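PDB 3F7E: pyridoxamine 5'-phosphate oxidase-related, FMN-binding from Mycobacterium smegmatis, which probably acts as a coenzyme F420-dependent reductase, using the deazaflavin to reduce carbon-carbon double bonds in substrates such as aflatoxins. Local coordinates for residues K97-D100 against G104-T107; T22-P25 against P29-N32; V67-P70 against Y74-L77; F45-T48 against Q52-R55. All blocks are in the same frame, centred on the assembly; numbering follows the deposited sequence.

Interaction 1: residues K97-D100 against G104-T107; sequences KLND and GPLT
Asn99 and Gly104 approach to 4.9 Å between their CA atoms, and the main chain links them directly: Gly104 N donates to Asn99 O over 2.9 Å with a nearly straight angle at the hydrogen (176°). The rest of the grip belongs to the Asn99 carboxamide. With CG anti to the backbone N (chi1 -179°), the side chain projects toward the loop and both its ends find main-chain partners. Asn99 OD1 accepts from Leu106 N at 2.9 Å, a bent bond whose donor sits above the carbonyl plane. Its other end, Asn99 ND2, gives a hydrogen to Gly104 O at 3.0 Å. The amide thus spans the turn as helix 93-101 gives way to the loop leading to strand 116-127, and Leu106 stands there at the centre of an inverse gamma turn. Gly104 comes in close, its C atom 3.0 Å from Asn99 OD1. Around the amide, Leu106 CB lies 3.3 Å from Asn99 OD1, while Thr107 CG2 packs 3.4 Å from Asn99 ND2. Trp35 of the same chain touches the side chains of both Asn99 and Leu106, and Pro105 packs against Tyr74 of the second subunit.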
loop_
_atom_site.group_PDB
_atom_site.type_symbol
_atom_site.label_atom_id
_atom_site.label_comp_id
_atom_site.label_asym_id
_atom_site.label_seq_id
_atom_site.Cartn_x
_atom_site.Cartn_y
_atom_site.Cartn_z
ATOM N N LYS A 97 6.624 18.903 -10.736
ATOM C CA LYS A 97 7.741 18.688 -9.810
ATOM C C LYS A 97 7.883 17.230 -9.351
ATOM O O LYS A 97 9.007 16.722 -9.230
ATOM C CB LYS A 97 7.596 19.591 -8.600
ATOM C CG LYS A 97 7.842 21.058 -8.876
ATOM C CD LYS A 97 7.772 21.855 -7.568
ATOM C CE LYS A 97 7.997 23.333 -7.801
ATOM N NZ LYS A 97 9.413 23.583 -8.125
ATOM N N LEU A 98 6.754 16.559 -9.088
ATOM C CA LEU A 98 6.792 15.127 -8.707
ATOM C C LEU A 98 7.319 14.301 -9.869
ATOM O O LEU A 98 8.205 13.470 -9.699
ATOM C CB LEU A 98 5.424 14.575 -8.232
ATOM C CG LEU A 98 4.988 14.949 -6.828
ATOM C CD1 LEU A 98 3.653 14.278 -6.616
ATOM C CD2 LEU A 98 6.002 14.367 -5.911
ATOM N N ASN A 99 6.833 14.566 -11.080
ATOM C CA ASN A 99 7.353 13.851 -12.241
ATOM C C ASN A 99 8.863 14.018 -12.367
ATOM O O ASN A 99 9.597 13.044 -12.624
ATOM C CB ASN A 99 6.690 14.313 -13.524
ATOM C CG ASN A 99 7.220 13.564 -14.708
ATOM O OD1 ASN A 99 6.924 12.384 -14.871
ATOM N ND2 ASN A 99 8.074 14.215 -15.494
ATOM N N ASP A 100 9.332 15.248 -12.155
ATOM C CA ASP A 100 10.765 15.530 -12.219
ATOM C C ASP A 100 11.541 14.747 -11.153
ATOM O O ASP A 100 12.627 14.212 -11.444
ATOM C CB ASP A 100 11.002 17.020 -12.063
ATOM C CG ASP A 100 12.413 17.431 -12.439
ATOM O OD1 ASP A 100 12.908 17.037 -13.520
ATOM O OD2 ASP A 100 13.014 18.161 -11.642
ATOM N N GLY A 104 10.273 11.011 -14.546
ATOM C CA GLY A 104 9.171 10.367 -15.235
ATOM C C GLY A 104 8.899 10.942 -16.608
ATOM O O GLY A 104 9.452 11.988 -16.983
ATOM N N PRO A 105 8.024 10.261 -17.358
ATOM C CA PRO A 105 7.664 10.704 -18.701
ATOM C C PRO A 105 6.591 11.798 -18.758
ATOM O O PRO A 105 6.347 12.360 -19.836
ATOM C CB PRO A 105 7.171 9.412 -19.384
ATOM C CG PRO A 105 6.822 8.479 -18.292
ATOM C CD PRO A 105 7.380 8.983 -16.999
ATOM N N LEU A 106 5.973 12.097 -17.608
ATOM C CA LEU A 106 4.847 13.044 -17.495
ATOM C C LEU A 106 5.330 14.482 -17.372
ATOM O O LEU A 106 5.131 15.128 -16.341
ATOM C CB LEU A 106 3.982 12.714 -16.271
ATOM C CG LEU A 106 3.243 11.383 -16.175
ATOM C CD1 LEU A 106 2.676 11.198 -14.772
ATOM C CD2 LEU A 106 2.141 11.285 -17.235
ATOM N N THR A 107 5.941 14.986 -18.442
ATOM C CA THR A 107 6.655 16.270 -18.391
ATOM C C THR A 107 5.823 17.478 -18.830
ATOM O O THR A 107 6.305 18.622 -18.758
ATOM C CB THR A 107 7.995 16.213 -19.208
ATOM O OG1 THR A 107 7.739 15.613 -20.484
ATOM C CG2 THR A 107 9.058 15.395 -18.494
#

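Interaction 2: residues T22-P25 against P29-N32; sequences TVRP and PQVN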
loop_
_atom_site.group_PDB
_atom_site.type_symbol
_atom_site.label_atom_id
_atom_site.label_comp_id
_atom_site.label_asym_id
_atom_site.label_seq_id
_atom_site.Cartn_x
_atom_site.Cartn_y
_atom_site.Cartn_z
ATOM N N THR A 22 -6.266 5.049 2.258
ATOM C CA THR A 22 -7.289 5.931 2.783
ATOM C C THR A 22 -8.482 5.038 3.165
ATOM O O THR A 22 -8.506 3.866 2.850
ATOM C CB THR A 22 -7.712 6.987 1.738
ATOM O OG1 THR A 22 -8.134 6.343 0.522
ATOM C CG2 THR A 22 -6.595 8.012 1.467
ATOM N N VAL A 23 -9.473 5.611 3.842
ATOM C CA VAL A 23 -10.649 4.837 4.227
ATOM C C VAL A 23 -11.862 5.512 3.614
ATOM O O VAL A 23 -12.007 6.742 3.699
ATOM C CB VAL A 23 -10.805 4.719 5.780
ATOM C CG1 VAL A 23 -11.893 3.751 6.130
ATOM C CG2 VAL A 23 -9.531 4.256 6.428
ATOM N N ARG A 24 -12.728 4.692 3.017
ATOM C CA ARG A 24 -13.987 5.202 2.490
ATOM C C ARG A 24 -14.990 5.516 3.621
ATOM O O ARG A 24 -14.886 5.003 4.718
ATOM C CB ARG A 24 -14.595 4.171 1.553
ATOM C CG ARG A 24 -13.709 3.820 0.369
ATOM C CD ARG A 24 -14.289 2.697 -0.505
ATOM N NE ARG A 24 -13.521 2.560 -1.741
ATOM C CZ ARG A 24 -13.943 2.954 -2.944
ATOM N NH1 ARG A 24 -15.144 3.510 -3.094
ATOM N NH2 ARG A 24 -13.158 2.796 -4.004
ATOM N N PRO A 25 -15.994 6.376 3.352
ATOM C CA PRO A 25 -17.052 6.625 4.334
ATOM C C PRO A 25 -17.756 5.371 4.848
ATOM O O PRO A 25 -18.246 5.387 5.975
ATOM C CB PRO A 25 -18.032 7.529 3.573
ATOM C CG PRO A 25 -17.140 8.294 2.641
ATOM C CD PRO A 25 -16.151 7.231 2.164
ATOM N N PRO A 29 -11.195 0.062 3.220
ATOM C CA PRO A 29 -9.981 0.768 2.778
ATOM C C PRO A 29 -9.806 0.823 1.271
ATOM O O PRO A 29 -10.386 0.026 0.518
ATOM C CB PRO A 29 -8.865 -0.036 3.442
ATOM C CG PRO A 29 -9.402 -1.452 3.462
ATOM C CD PRO A 29 -10.899 -1.334 3.644
ATOM N N GLN A 30 -8.976 1.773 0.860
ATOM C CA GLN A 30 -8.538 1.970 -0.518
ATOM C C GLN A 30 -7.016 2.153 -0.448
ATOM O O GLN A 30 -6.535 2.822 0.467
ATOM C CB GLN A 30 -9.172 3.268 -1.087
ATOM C CG GLN A 30 -8.745 3.518 -2.493
ATOM C CD GLN A 30 -9.530 4.581 -3.184
ATOM O OE1 GLN A 30 -8.989 5.246 -4.061
ATOM N NE2 GLN A 30 -10.806 4.749 -2.822
ATOM N N VAL A 31 -6.256 1.613 -1.414
ATOM C CA VAL A 31 -4.811 1.840 -1.430
ATOM C C VAL A 31 -4.350 1.934 -2.885
ATOM O O VAL A 31 -4.766 1.145 -3.758
ATOM C CB VAL A 31 -4.054 0.757 -0.601
ATOM C CG1 VAL A 31 -4.289 -0.642 -1.144
ATOM C CG2 VAL A 31 -2.578 1.043 -0.537
ATOM N N ASN A 32 -3.465 2.881 -3.147
ATOM C CA ASN A 32 -3.005 3.167 -4.506
ATOM C C ASN A 32 -1.524 3.500 -4.499
ATOM O O ASN A 32 -1.040 4.220 -3.615
ATOM C CB ASN A 32 -3.749 4.374 -5.095
ATOM C CG ASN A 32 -5.233 4.158 -5.131
ATOM O OD1 ASN A 32 -5.725 3.403 -5.987
ATOM N ND2 ASN A 32 -5.967 4.770 -4.188
HETATM O O HOH W 1 -5.894 5.868 -1.329
HETATM O O HOH W 2 -10.898 0.715 -2.230
#
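Thr22 and Gln30 form an antiparallel hydrogen-bonded pair in which both backbone bonds are made: Thr22 N donates to Gln30 O and Gln30 N returns one to Thr22 O, each at 2.9 Å. Thr22 O also receives a CA-H contact from Pro29 CA, which faces Val23 in the next, non-hydrogen-bonded pair. The Thr22 and Gln30 side chains run side by side, with Thr22 OG1 3.6 Å from Gln30 CB. That hydroxyl bonds to Asn56 ND2 of helix 52-59 and, at 2.9 Å, to a water that Asn32 ND2 reaches weakly. Gln30 CG lies anti to the backbone N (chi1 180°) and the chain runs on extended, which carries the amide to Arg24. There Gln30 NE2 lies over one face of the guanidinium, 3.3 Å from Arg24 NH2; both are donors, so this is packing. Gln30 OE1 is satisfied within its own strand: Asn32 ND2 meets it in the carbonyl plane, on a lone pair, at 3.1 Å. Arg24 NE instead donates to a second water (3.2 Å), which itself donates to Pro29 O. Glu78 OE1 of the second subunit accepts from Val31 N. This is the turn end of the beta hairpin of strands 18-23 and 29-34, set into the dimer interface.

Interaction 3: residues V67-P70 against Y74-L77; sequences VIDP and YRYL
Asp69 and Arg75 meet where residues 74-77 enter strand 76-88, just after Tyr74, whose N bonds to Asn72 OD1. Arg75 O accepts from Asp69 N at 2.9 Å, and Arg75 CB lies 3.8 Å from Asp69 CB. Fully extended from CG to NE, the arginine chain passes Asp69 OD1 with Arg75 CD, at 3.8 Å. Charged ends stay apart: Asp69 OD1 to Arg75 NE is 4.3 Å, beyond a salt bridge, and the carboxylate and guanidinium planes stand 75° apart. Each has other partners, Asp69 OD1 in a salt bridge with Arg14 and OD2 accepting from Asp71 N and Asn72 N, while Arg75 NH2 bonds Gly7 O and the guanidinium makes a cation-pi contact with Tyr8. Tyr76 follows, in a non-hydrogen-bonded pair with Ile68; Tyr76 CB touches Ile68 CG1 at 4.0 Å, and with CG between the backbone N and carbonyl carbon (chi1 64°) the ring is carried away from the neighbouring strand. Leu77 comes next, in a hydrogen-bonded pair with Val67: Val67 N reaches Leu77 O at 3.0 Å, Leu77 N reaches Val67 O at 2.9 Å. This is the turn end of an antiparallel beta hairpin, joining strands 62-68 and 76-88.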
loop_
_atom_site.group_PDB
_atom_site.type_symbol
_atom_site.label_atom_id
_atom_site.label_comp_id
_atom_site.label_asym_id
_atom_site.label_seq_id
_atom_site.Cartn_x
_atom_site.Cartn_y
_atom_site.Cartn_z
ATOM N N VAL A 67 6.298 2.203 1.977
ATOM C CA VAL A 67 7.367 2.279 0.990
ATOM C C VAL A 67 8.334 1.150 1.327
ATOM O O VAL A 67 8.637 0.907 2.500
ATOM C CB VAL A 67 7.997 3.718 0.904
ATOM C CG1 VAL A 67 8.572 4.151 2.234
ATOM C CG2 VAL A 67 9.035 3.823 -0.216
ATOM N N ILE A 68 8.762 0.423 0.297
ATOM C CA ILE A 68 9.690 -0.676 0.477
ATOM C C ILE A 68 10.915 -0.476 -0.393
ATOM O O ILE A 68 10.821 0.031 -1.513
ATOM C CB ILE A 68 8.994 -2.056 0.235
ATOM C CG1 ILE A 68 9.869 -3.230 0.688
ATOM C CG2 ILE A 68 8.541 -2.219 -1.230
ATOM C CD1 ILE A 68 9.102 -4.547 0.774
ATOM N N ASP A 69 12.084 -0.841 0.126
ATOM C CA ASP A 69 13.293 -0.801 -0.683
ATOM C C ASP A 69 13.093 -1.796 -1.849
ATOM O O ASP A 69 12.680 -2.932 -1.619
ATOM C CB ASP A 69 14.494 -1.160 0.199
ATOM C CG ASP A 69 15.821 -1.054 -0.531
ATOM O OD1 ASP A 69 16.632 -0.176 -0.186
ATOM O OD2 ASP A 69 16.022 -1.852 -1.474
ATOM N N PRO A 70 13.355 -1.354 -3.095
ATOM C CA PRO A 70 13.036 -2.217 -4.246
ATOM C C PRO A 70 13.932 -3.440 -4.390
ATOM O O PRO A 70 13.579 -4.390 -5.104
ATOM C CB PRO A 70 13.215 -1.279 -5.445
ATOM C CG PRO A 70 14.215 -0.234 -4.946
ATOM C CD PRO A 70 13.838 -0.020 -3.516
ATOM N N TYR A 74 13.410 -6.522 3.131
ATOM C CA TYR A 74 13.464 -6.443 4.587
ATOM C C TYR A 74 13.673 -5.002 5.088
ATOM O O TYR A 74 13.501 -4.728 6.277
ATOM C CB TYR A 74 14.507 -7.418 5.136
ATOM C CG TYR A 74 14.107 -8.882 4.996
ATOM C CD1 TYR A 74 14.182 -9.545 3.761
ATOM C CD2 TYR A 74 13.667 -9.606 6.106
ATOM C CE1 TYR A 74 13.813 -10.895 3.640
ATOM C CE2 TYR A 74 13.304 -10.948 5.999
ATOM C CZ TYR A 74 13.378 -11.586 4.771
ATOM O OH TYR A 74 13.006 -12.915 4.688
ATOM N N ARG A 75 14.005 -4.085 4.180
ATOM C CA ARG A 75 14.133 -2.659 4.502
ATOM C C ARG A 75 12.871 -1.911 4.018
ATOM O O ARG A 75 12.626 -1.853 2.804
ATOM C CB ARG A 75 15.346 -2.117 3.788
ATOM C CG ARG A 75 15.509 -0.696 4.044
ATOM C CD ARG A 75 16.874 -0.279 3.624
ATOM N NE ARG A 75 17.077 1.135 3.889
ATOM C CZ ARG A 75 17.437 1.648 5.066
ATOM N NH1 ARG A 75 17.706 0.865 6.108
ATOM N NH2 ARG A 75 17.575 2.964 5.203
ATOM N N TYR A 76 12.084 -1.327 4.942
ATOM C CA TYR A 76 10.809 -0.729 4.574
ATOM C C TYR A 76 10.410 0.322 5.592
ATOM O O TYR A 76 10.987 0.367 6.716
ATOM C CB TYR A 76 9.727 -1.806 4.472
ATOM C CG TYR A 76 9.420 -2.520 5.755
ATOM C CD1 TYR A 76 8.557 -1.955 6.700
ATOM C CD2 TYR A 76 9.938 -3.792 6.006
ATOM C CE1 TYR A 76 8.241 -2.617 7.882
ATOM C CE2 TYR A 76 9.625 -4.467 7.197
ATOM C CZ TYR A 76 8.769 -3.867 8.111
ATOM O OH TYR A 76 8.452 -4.539 9.267
ATOM N N LEU A 77 9.366 1.099 5.259
ATOM C CA LEU A 77 8.932 2.167 6.205
ATOM C C LEU A 77 7.444 2.329 5.977
ATOM O O LEU A 77 6.993 2.537 4.839
ATOM C CB LEU A 77 9.668 3.492 6.013
ATOM C CG LEU A 77 9.357 4.587 7.032
ATOM C CD1 LEU A 77 9.825 4.167 8.431
ATOM C CD2 LEU A 77 10.041 5.881 6.666
#

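Interaction 4: residues F45-T48 against Q52-R55; sequences FTHT and QKYR
His47 and Lys53 make one part of this contact, between strand 43-48 and the first turn of helix 52-59: Lys53 CB meets the edge of the His47 ring, 3.9 Å from His47 CD2 and near the ring plane. Followed outward from CB, the histidine side chain first puts CG anti to its carbonyl carbon (chi1 -78°), which swings the ring toward the helix. CD2 is the leading atom, meeting Lys53 CB and, at 4.3 Å from His47 CD2, Tyr54 N, also near the ring plane. At the tip, His47 NE2 comes to 4.1 Å from Lys53 CB and is buried with no polar partner in the model. The ammonium group of Lys53 does not supply one, for Lys53 NZ remains 5.7 Å from His47 NE2. Val117 and Ile119 of the neighbouring strand 116-127 touch the same histidine. The other part is made by Tyr54 and Thr48, with Tyr54 CB 3.2 Å from Thr48 O. From there the ring leads on obliquely past that carbonyl, with Tyr54 CG 3.7 Å from Thr48 O, and its hydroxyl goes on to bond with Lys58 NZ. Within the helix, Arg55 holds Gln52 OE1 side-on through NE and NH1, both from one face of the amide plane. The geometry is that of a strand-to-helix connection, the helix packed beside the end of the strand it follows, in a fold consistent with the pyridoxamine 5'-phosphate oxidase-like, FMN-binding family.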
loop_
_atom_site.group_PDB
_atom_site.type_symbol
_atom_site.label_atom_id
_atom_site.label_comp_id
_atom_site.label_asym_id
_atom_site.label_seq_id
_atom_site.Cartn_x
_atom_site.Cartn_y
_atom_site.Cartn_z
ATOM N N PHE A 45 1.360 14.821 -2.037
ATOM C CA PHE A 45 0.859 13.990 -3.137
ATOM C C PHE A 45 0.074 14.846 -4.119
ATOM O O PHE A 45 -0.477 15.870 -3.737
ATOM C CB PHE A 45 -0.090 12.903 -2.600
ATOM C CG PHE A 45 0.509 12.067 -1.501
ATOM C CD1 PHE A 45 0.448 12.475 -0.147
ATOM C CD2 PHE A 45 1.157 10.878 -1.809
ATOM C CE1 PHE A 45 1.012 11.695 0.850
ATOM C CE2 PHE A 45 1.715 10.102 -0.822
ATOM C CZ PHE A 45 1.655 10.508 0.511
ATOM N N THR A 46 -0.015 14.383 -5.375
ATOM C CA THR A 46 -0.866 15.016 -6.357
ATOM C C THR A 46 -2.151 14.192 -6.475
ATOM O O THR A 46 -2.113 12.971 -6.580
ATOM C CB THR A 46 -0.173 15.179 -7.740
ATOM O OG1 THR A 46 -1.086 15.772 -8.666
ATOM C CG2 THR A 46 0.326 13.840 -8.323
ATOM N N HIS A 47 -3.291 14.886 -6.416
ATOM C CA HIS A 47 -4.630 14.257 -6.536
ATOM C C HIS A 47 -5.481 15.187 -7.407
ATOM O O HIS A 47 -5.149 16.354 -7.635
ATOM C CB HIS A 47 -5.363 14.156 -5.158
ATOM C CG HIS A 47 -4.913 13.044 -4.237
ATOM N ND1 HIS A 47 -3.635 12.938 -3.716
ATOM C CD2 HIS A 47 -5.612 12.011 -3.708
ATOM C CE1 HIS A 47 -3.569 11.878 -2.923
ATOM N NE2 HIS A 47 -4.757 11.302 -2.895
ATOM N N THR A 48 -6.624 14.690 -7.861
ATOM C CA THR A 48 -7.661 15.609 -8.336
ATOM C C THR A 48 -8.851 15.601 -7.377
ATOM O O THR A 48 -9.050 14.678 -6.575
ATOM C CB THR A 48 -8.164 15.336 -9.753
ATOM O OG1 THR A 48 -9.139 14.307 -9.661
ATOM C CG2 THR A 48 -7.016 14.990 -10.714
ATOM N N GLN A 52 -12.384 9.236 -6.002
ATOM C CA GLN A 52 -12.782 8.717 -4.706
ATOM C C GLN A 52 -11.724 8.964 -3.635
ATOM O O GLN A 52 -12.071 9.201 -2.480
ATOM C CB GLN A 52 -13.105 7.220 -4.773
ATOM C CG GLN A 52 -13.730 6.684 -3.502
ATOM C CD GLN A 52 -15.052 7.359 -3.154
ATOM O OE1 GLN A 52 -15.938 7.519 -4.016
ATOM N NE2 GLN A 52 -15.196 7.757 -1.888
ATOM N N LYS A 53 -10.442 8.863 -4.000
ATOM C CA LYS A 53 -9.384 9.044 -3.002
ATOM C C LYS A 53 -9.504 10.417 -2.333
ATOM O O LYS A 53 -9.323 10.553 -1.124
ATOM C CB LYS A 53 -7.988 8.952 -3.636
ATOM C CG LYS A 53 -7.735 7.870 -4.629
ATOM C CD LYS A 53 -6.470 8.190 -5.416
ATOM C CE LYS A 53 -6.249 7.238 -6.575
ATOM N NZ LYS A 53 -4.942 7.545 -7.230
ATOM N N TYR A 54 -9.826 11.440 -3.127
ATOM C CA TYR A 54 -10.064 12.767 -2.578
ATOM C C TYR A 54 -11.277 12.819 -1.660
ATOM O O TYR A 54 -11.205 13.359 -0.553
ATOM C CB TYR A 54 -10.197 13.791 -3.713
ATOM C CG TYR A 54 -10.608 15.185 -3.308
ATOM C CD1 TYR A 54 -9.663 16.116 -2.918
ATOM C CD2 TYR A 54 -11.939 15.575 -3.341
ATOM C CE1 TYR A 54 -10.044 17.416 -2.555
ATOM C CE2 TYR A 54 -12.333 16.847 -2.989
ATOM C CZ TYR A 54 -11.384 17.767 -2.594
ATOM O OH TYR A 54 -11.793 19.028 -2.250
ATOM N N ARG A 55 -12.393 12.249 -2.117
ATOM C CA ARG A 55 -13.576 12.187 -1.263
ATOM C C ARG A 55 -13.309 11.462 0.055
ATOM O O ARG A 55 -13.803 11.866 1.104
ATOM C CB ARG A 55 -14.739 11.545 -2.005
ATOM C CG ARG A 55 -15.178 12.359 -3.178
ATOM C CD ARG A 55 -16.470 11.843 -3.830
ATOM N NE ARG A 55 -16.324 10.575 -4.552
ATOM C CZ ARG A 55 -15.925 10.450 -5.821
ATOM N NH1 ARG A 55 -15.879 9.244 -6.378
ATOM N NH2 ARG A 55 -15.584 11.517 -6.546
#

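Interactions 2 and 4 are the closest pair, with centres 11 Å apart and direct packing: Gln52 CG touches Arg24 NH1 at 3.5 Å, and Lys53 CE lies 3.4 Å from Asn32 ND2, so helix 52-59 rests on the 18-34 hairpin. Interaction 1 touches interaction 4 through Leu98 CD1 and Thr46 CG2, 3.8 Å apart, although their centres are 18 Å apart. Within one chain, interaction 3 touches none of the others; its nearest atoms are about 9 Å from those of both interactions 2 and 4. Strands 18-23 and 62-68 are sheet neighbours, tying the two hairpins together. Across the dimer, interaction 1 of one subunit faces interaction 3 of its partner, and interactions 2 and 3 both touch the second subunit.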